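Local coordinates for ABC transporter sugar binding protein (Xanthomonas axonopodis pv. citri, PDB 3UOR), which probably binds maltose or related sugars in the periplasm as the solute-binding component of an ABC transporter, at residues Leu94-Gln107 against Asp127-Pro139. Numbering follows the deposited sequence.
Sequences LPEFALLDTLEPMQ and DTNLVDGTLYGVP
Tyr136 lies between the last turn of helix 94-99 and the extended residues Leu103 to Pro105, with Ala98 CB seated over one face of its ring. The methyl sits 4.0 Å from the ring centroid, 20° off the normal, a CH-pi contact displaced toward CD2. Leu103 CB reaches the CD1 rim from the same side as Ala98, 3.7 Å from Tyr136 CD1; Leu103 CD1 rests against Tyr136 CB, and the carbonyl O of Leu103 lies near the ring plane at the edge, 3.5 Å from Tyr136 CE1. The phenol owes this place to its first torsion (chi1 -75°), which sets CG beside the backbone N. Along the helix, Val131 divides its methyls: CG1 meets Ala98 CB and Leu99 CD2, while CG2 lies against Pro95. At the buried start of the helix, Leu94 directs CD2 onto the backbone of Thr128 and Asn129, 3.4 Å from Asn129 CA.

Val131 to Thr134 form the type I' turn of a tight beta hairpin, against which the helix packs. In this periplasmic solute-binding fold, strand 303-307 runs alongside, Val306 touching Leu94 and Leu103. A Schellman motif with positive phi at Asp101 ends the helix and turns the chain back, and Thr102 OG1 donates to Phe97 O, which also accepts from Thr102 N.

Farther out, Met106 CB packs on Leu135 CD2, and its CG approaches Gly137 N. Met106 N gives Leu135 O a nearly straight hydrogen bond (2.8 Å), tilted 35° from the carbonyl plane. Water 2 donates to that same oxygen and accepts from Gln107 N, and water 1 lies between the carbonyls of Glu104 and Tyr136. The Glu104 carboxylate forms a salt bridge with Lys314.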
loop_
_atom_site.group_PDB
_atom_site.type_symbol
_atom_site.label_atom_id
_atom_site.label_comp_id
_atom_site.label_asym_id
_atom_site.label_seq_id
_atom_site.Cartn_x
_atom_site.Cartn_y
_atom_site.Cartn_z
ATOM N N LEU A 94 11.443 -4.753 -3.955
ATOM C CA LEU A 94 12.433 -4.200 -4.894
ATOM C C LEU A 94 13.846 -4.086 -4.321
ATOM O O LEU A 94 14.803 -4.494 -4.977
ATOM C CB LEU A 94 11.995 -2.827 -5.401
ATOM C CG LEU A 94 11.590 -2.677 -6.857
ATOM C CD1 LEU A 94 10.565 -3.722 -7.226
ATOM C CD2 LEU A 94 11.039 -1.289 -7.073
ATOM N N PRO A 95 13.990 -3.502 -3.111
ATOM C CA PRO A 95 15.346 -3.278 -2.599
ATOM C C PRO A 95 16.128 -4.577 -2.519
ATOM O O PRO A 95 17.312 -4.599 -2.820
ATOM C CB PRO A 95 15.097 -2.713 -1.204
ATOM C CG PRO A 95 13.808 -2.008 -1.327
ATOM C CD PRO A 95 12.980 -2.898 -2.224
ATOM N N GLU A 96 15.462 -5.658 -2.146
ATOM C CA GLU A 96 16.124 -6.946 -2.075
ATOM C C GLU A 96 16.575 -7.438 -3.444
ATOM O O GLU A 96 17.743 -7.793 -3.624
ATOM C CB GLU A 96 15.238 -7.995 -1.407
ATOM C CG GLU A 96 15.918 -9.365 -1.342
ATOM C CD GLU A 96 15.157 -10.362 -0.490
ATOM O OE1 GLU A 96 14.097 -9.989 0.064
ATOM O OE2 GLU A 96 15.621 -11.516 -0.370
ATOM N N PHE A 97 15.664 -7.477 -4.413
ATOM C CA PHE A 97 16.050 -7.961 -5.734
ATOM C C PHE A 97 17.022 -7.016 -6.442
ATOM O O PHE A 97 17.837 -7.451 -7.254
ATOM C CB PHE A 97 14.824 -8.324 -6.572
ATOM C CG PHE A 97 14.124 -9.551 -6.063
ATOM C CD1 PHE A 97 14.434 -10.805 -6.569
ATOM C CD2 PHE A 97 13.201 -9.460 -5.037
ATOM C CE1 PHE A 97 13.812 -11.954 -6.074
ATOM C CE2 PHE A 97 12.570 -10.608 -4.530
ATOM C CZ PHE A 97 12.878 -11.851 -5.047
ATOM N N ALA A 98 16.962 -5.731 -6.104
ATOM C CA ALA A 98 17.911 -4.765 -6.652
ATOM C C ALA A 98 19.308 -5.004 -6.083
ATOM O O ALA A 98 20.291 -5.081 -6.822
ATOM C CB ALA A 98 17.461 -3.344 -6.368
ATOM N N LEU A 99 19.396 -5.133 -4.766
ATOM C CA LEU A 99 20.690 -5.340 -4.129
ATOM C C LEU A 99 21.245 -6.752 -4.377
ATOM O O LEU A 99 22.437 -6.997 -4.210
ATOM C CB LEU A 99 20.633 -4.955 -2.644
ATOM C CG LEU A 99 20.127 -3.504 -2.493
ATOM C CD1 LEU A 99 20.063 -3.058 -1.043
ATOM C CD2 LEU A 99 20.965 -2.516 -3.310
ATOM N N LEU A 100 20.387 -7.667 -4.813
ATOM C CA LEU A 100 20.847 -8.954 -5.326
ATOM C C LEU A 100 21.300 -8.820 -6.789
ATOM O O LEU A 100 21.651 -9.812 -7.430
ATOM C CB LEU A 100 19.714 -9.966 -5.261
ATOM C CG LEU A 100 19.908 -11.190 -4.384
ATOM C CD1 LEU A 100 20.559 -10.777 -3.092
ATOM C CD2 LEU A 100 18.568 -11.854 -4.139
ATOM N N ASP A 101 21.254 -7.600 -7.323
ATOM C CA ASP A 101 21.625 -7.338 -8.718
ATOM C C ASP A 101 20.883 -8.216 -9.744
ATOM O O ASP A 101 21.466 -8.661 -10.729
ATOM C CB ASP A 101 23.150 -7.446 -8.906
ATOM C CG ASP A 101 23.619 -6.919 -10.261
ATOM O OD1 ASP A 101 23.060 -5.906 -10.745
ATOM O OD2 ASP A 101 24.555 -7.516 -10.844
ATOM N N THR A 102 19.591 -8.443 -9.538
ATOM C CA THR A 102 18.814 -9.219 -10.501
ATOM C C THR A 102 17.969 -8.334 -11.412
ATOM O O THR A 102 17.318 -8.818 -12.347
ATOM C CB THR A 102 17.839 -10.166 -9.793
ATOM O OG1 THR A 102 16.874 -9.391 -9.052
ATOM C CG2 THR A 102 18.592 -11.104 -8.855
ATOM N N LEU A 103 17.937 -7.041 -11.130
ATOM C CA LEU A 103 16.932 -6.210 -11.781
ATOM C C LEU A 103 17.556 -5.298 -12.826
ATOM O O LEU A 103 18.573 -4.643 -12.570
ATOM C CB LEU A 103 16.172 -5.363 -10.758
ATOM C CG LEU A 103 15.336 -6.075 -9.699
ATOM C CD1 LEU A 103 14.654 -5.052 -8.806
ATOM C CD2 LEU A 103 14.309 -6.993 -10.341
ATOM N N GLU A 104 16.929 -5.245 -13.994
ATOM C CA GLU A 104 17.391 -4.383 -15.065
ATOM C C GLU A 104 17.096 -2.929 -14.731
ATOM O O GLU A 104 15.950 -2.590 -14.428
ATOM C CB GLU A 104 16.669 -4.757 -16.356
ATOM C CG GLU A 104 16.997 -3.851 -17.523
ATOM C CD GLU A 104 18.325 -4.204 -18.176
ATOM O OE1 GLU A 104 18.940 -5.225 -17.794
ATOM O OE2 GLU A 104 18.741 -3.460 -19.080
ATOM N N PRO A 105 18.116 -2.056 -14.794
ATOM C CA PRO A 105 17.855 -0.622 -14.606
ATOM C C PRO A 105 16.838 -0.141 -15.634
ATOM O O PRO A 105 16.973 -0.451 -16.813
ATOM C CB PRO A 105 19.213 0.026 -14.877
ATOM C CG PRO A 105 20.222 -1.091 -14.606
ATOM C CD PRO A 105 19.534 -2.338 -15.071
ATOM N N MET A 106 15.839 0.611 -15.190
ATOM C CA MET A 106 14.722 0.959 -16.039
ATOM C C MET A 106 14.827 2.345 -16.645
ATOM O O MET A 106 14.110 2.652 -17.587
ATOM C CB MET A 106 13.416 0.867 -15.261
ATOM C CG MET A 106 12.972 -0.545 -14.970
ATOM S SD MET A 106 12.456 -1.352 -16.486
ATOM C CE MET A 106 13.879 -2.344 -16.715
ATOM N N GLN A 107 15.694 3.188 -16.109
ATOM C CA GLN A 107 15.719 4.579 -16.552
ATOM C C GLN A 107 15.988 4.743 -18.055
ATOM O O GLN A 107 15.380 5.589 -18.690
ATOM C CB GLN A 107 16.683 5.429 -15.716
ATOM C CG GLN A 107 16.640 6.921 -16.059
ATOM C CD GLN A 107 15.221 7.496 -16.131
ATOM O OE1 GLN A 107 14.323 7.076 -15.397
ATOM N NE2 GLN A 107 15.020 8.470 -17.019
ATOM N N ASP A 127 8.737 7.014 -6.328
ATOM C CA ASP A 127 9.873 6.919 -5.417
ATOM C C ASP A 127 10.095 5.486 -4.908
ATOM O O ASP A 127 11.232 5.092 -4.669
ATOM C CB ASP A 127 9.711 7.924 -4.261
ATOM C CG ASP A 127 10.902 7.942 -3.326
ATOM O OD1 ASP A 127 12.046 8.065 -3.809
ATOM O OD2 ASP A 127 10.697 7.850 -2.094
ATOM N N THR A 128 9.029 4.693 -4.779
ATOM C CA THR A 128 9.188 3.310 -4.315
ATOM C C THR A 128 10.014 2.450 -5.278
ATOM O O THR A 128 10.501 1.396 -4.891
ATOM C CB THR A 128 7.842 2.590 -4.048
ATOM O OG1 THR A 128 7.133 2.388 -5.277
ATOM C CG2 THR A 128 6.956 3.393 -3.103
ATOM N N ASN A 129 10.176 2.881 -6.528
ATOM C CA ASN A 129 10.954 2.077 -7.475
ATOM C C ASN A 129 12.404 2.513 -7.569
ATOM O O ASN A 129 13.175 1.968 -8.347
ATOM C CB ASN A 129 10.320 2.093 -8.861
ATOM C CG ASN A 129 9.076 1.252 -8.931
ATOM O OD1 ASN A 129 9.000 0.315 -9.714
ATOM N ND2 ASN A 129 8.102 1.567 -8.103
ATOM N N LEU A 130 12.771 3.521 -6.790
ATOM C CA LEU A 130 14.135 4.029 -6.830
ATOM C C LEU A 130 14.928 3.431 -5.680
ATOM O O LEU A 130 14.534 3.521 -4.517
ATOM C CB LEU A 130 14.140 5.550 -6.739
ATOM C CG LEU A 130 13.726 6.258 -8.027
ATOM C CD1 LEU A 130 13.470 7.737 -7.765
ATOM C CD2 LEU A 130 14.822 6.064 -9.064
ATOM N N VAL A 131 16.030 2.784 -6.010
ATOM C CA VAL A 131 16.852 2.178 -4.986
ATOM C C VAL A 131 18.252 2.724 -5.121
ATOM O O VAL A 131 18.966 2.411 -6.083
ATOM C CB VAL A 131 16.860 0.650 -5.084
ATOM C CG1 VAL A 131 17.856 0.081 -4.099
ATOM C CG2 VAL A 131 15.471 0.102 -4.810
ATOM N N ASP A 132 18.628 3.574 -4.172
ATOM C CA ASP A 132 19.950 4.142 -4.181
ATOM C C ASP A 132 20.096 5.026 -5.409
ATOM O O ASP A 132 21.141 5.026 -6.060
ATOM C CB ASP A 132 20.985 3.021 -4.237
ATOM C CG ASP A 132 22.300 3.419 -3.621
ATOM O OD1 ASP A 132 22.282 3.843 -2.443
ATOM O OD2 ASP A 132 23.342 3.303 -4.308
ATOM N N GLY A 133 19.035 5.755 -5.736
ATOM C CA GLY A 133 19.065 6.682 -6.850
ATOM C C GLY A 133 18.942 6.043 -8.223
ATOM O O GLY A 133 18.990 6.737 -9.244
ATOM N N THR A 134 18.780 4.724 -8.261
ATOM C CA THR A 134 18.652 4.021 -9.537
ATOM C C THR A 134 17.255 3.415 -9.703
ATOM O O THR A 134 16.755 2.762 -8.801
ATOM C CB THR A 134 19.737 2.922 -9.685
ATOM O OG1 THR A 134 21.035 3.528 -9.651
ATOM C CG2 THR A 134 19.581 2.184 -11.009
ATOM N N LEU A 135 16.632 3.632 -10.861
ATOM C CA LEU A 135 15.282 3.136 -11.101
ATOM C C LEU A 135 15.307 1.659 -11.467
ATOM O O LEU A 135 15.951 1.264 -12.444
ATOM C CB LEU A 135 14.601 3.939 -12.222
ATOM C CG LEU A 135 13.115 3.647 -12.445
ATOM C CD1 LEU A 135 12.301 4.167 -11.287
ATOM C CD2 LEU A 135 12.587 4.234 -13.764
ATOM N N TYR A 136 14.580 0.842 -10.710
ATOM C CA TYR A 136 14.582 -0.609 -10.968
ATOM C C TYR A 136 13.231 -1.214 -11.309
ATOM O O TYR A 136 13.108 -2.423 -11.437
ATOM C CB TYR A 136 15.169 -1.358 -9.774
ATOM C CG TYR A 136 16.671 -1.236 -9.681
ATOM C CD1 TYR A 136 17.493 -1.911 -10.570
ATOM C CD2 TYR A 136 17.265 -0.455 -8.703
ATOM C CE1 TYR A 136 18.879 -1.814 -10.489
ATOM C CE2 TYR A 136 18.647 -0.350 -8.611
ATOM C CZ TYR A 136 19.448 -1.030 -9.506
ATOM O OH TYR A 136 20.817 -0.915 -9.421
ATOM N N GLY A 137 12.202 -0.391 -11.422
ATOM C CA GLY A 137 10.899 -0.900 -11.797
ATOM C C GLY A 137 10.029 0.223 -12.333
ATOM O O GLY A 137 10.430 1.392 -12.346
ATOM N N VAL A 138 8.819 -0.126 -12.759
ATOM C CA VAL A 138 7.809 0.878 -13.084
ATOM C C VAL A 138 6.576 0.548 -12.256
ATOM O O VAL A 138 6.159 -0.611 -12.211
ATOM C CB VAL A 138 7.458 0.862 -14.604
ATOM C CG1 VAL A 138 6.335 1.847 -14.909
ATOM C CG2 VAL A 138 8.690 1.175 -15.437
ATOM N N PRO A 139 6.007 1.552 -11.565
ATOM C CA PRO A 139 4.846 1.252 -10.727
ATOM C C PRO A 139 3.739 0.679 -11.584
ATOM O O PRO A 139 3.472 1.229 -12.647
ATOM C CB PRO A 139 4.427 2.633 -10.194
ATOM C CG PRO A 139 5.661 3.467 -10.282
ATOM C CD PRO A 139 6.384 2.976 -11.512
HETATM O O HOH W 1 13.565 -3.766 -13.626
HETATM O O HOH W 2 17.639 2.887 -13.947
#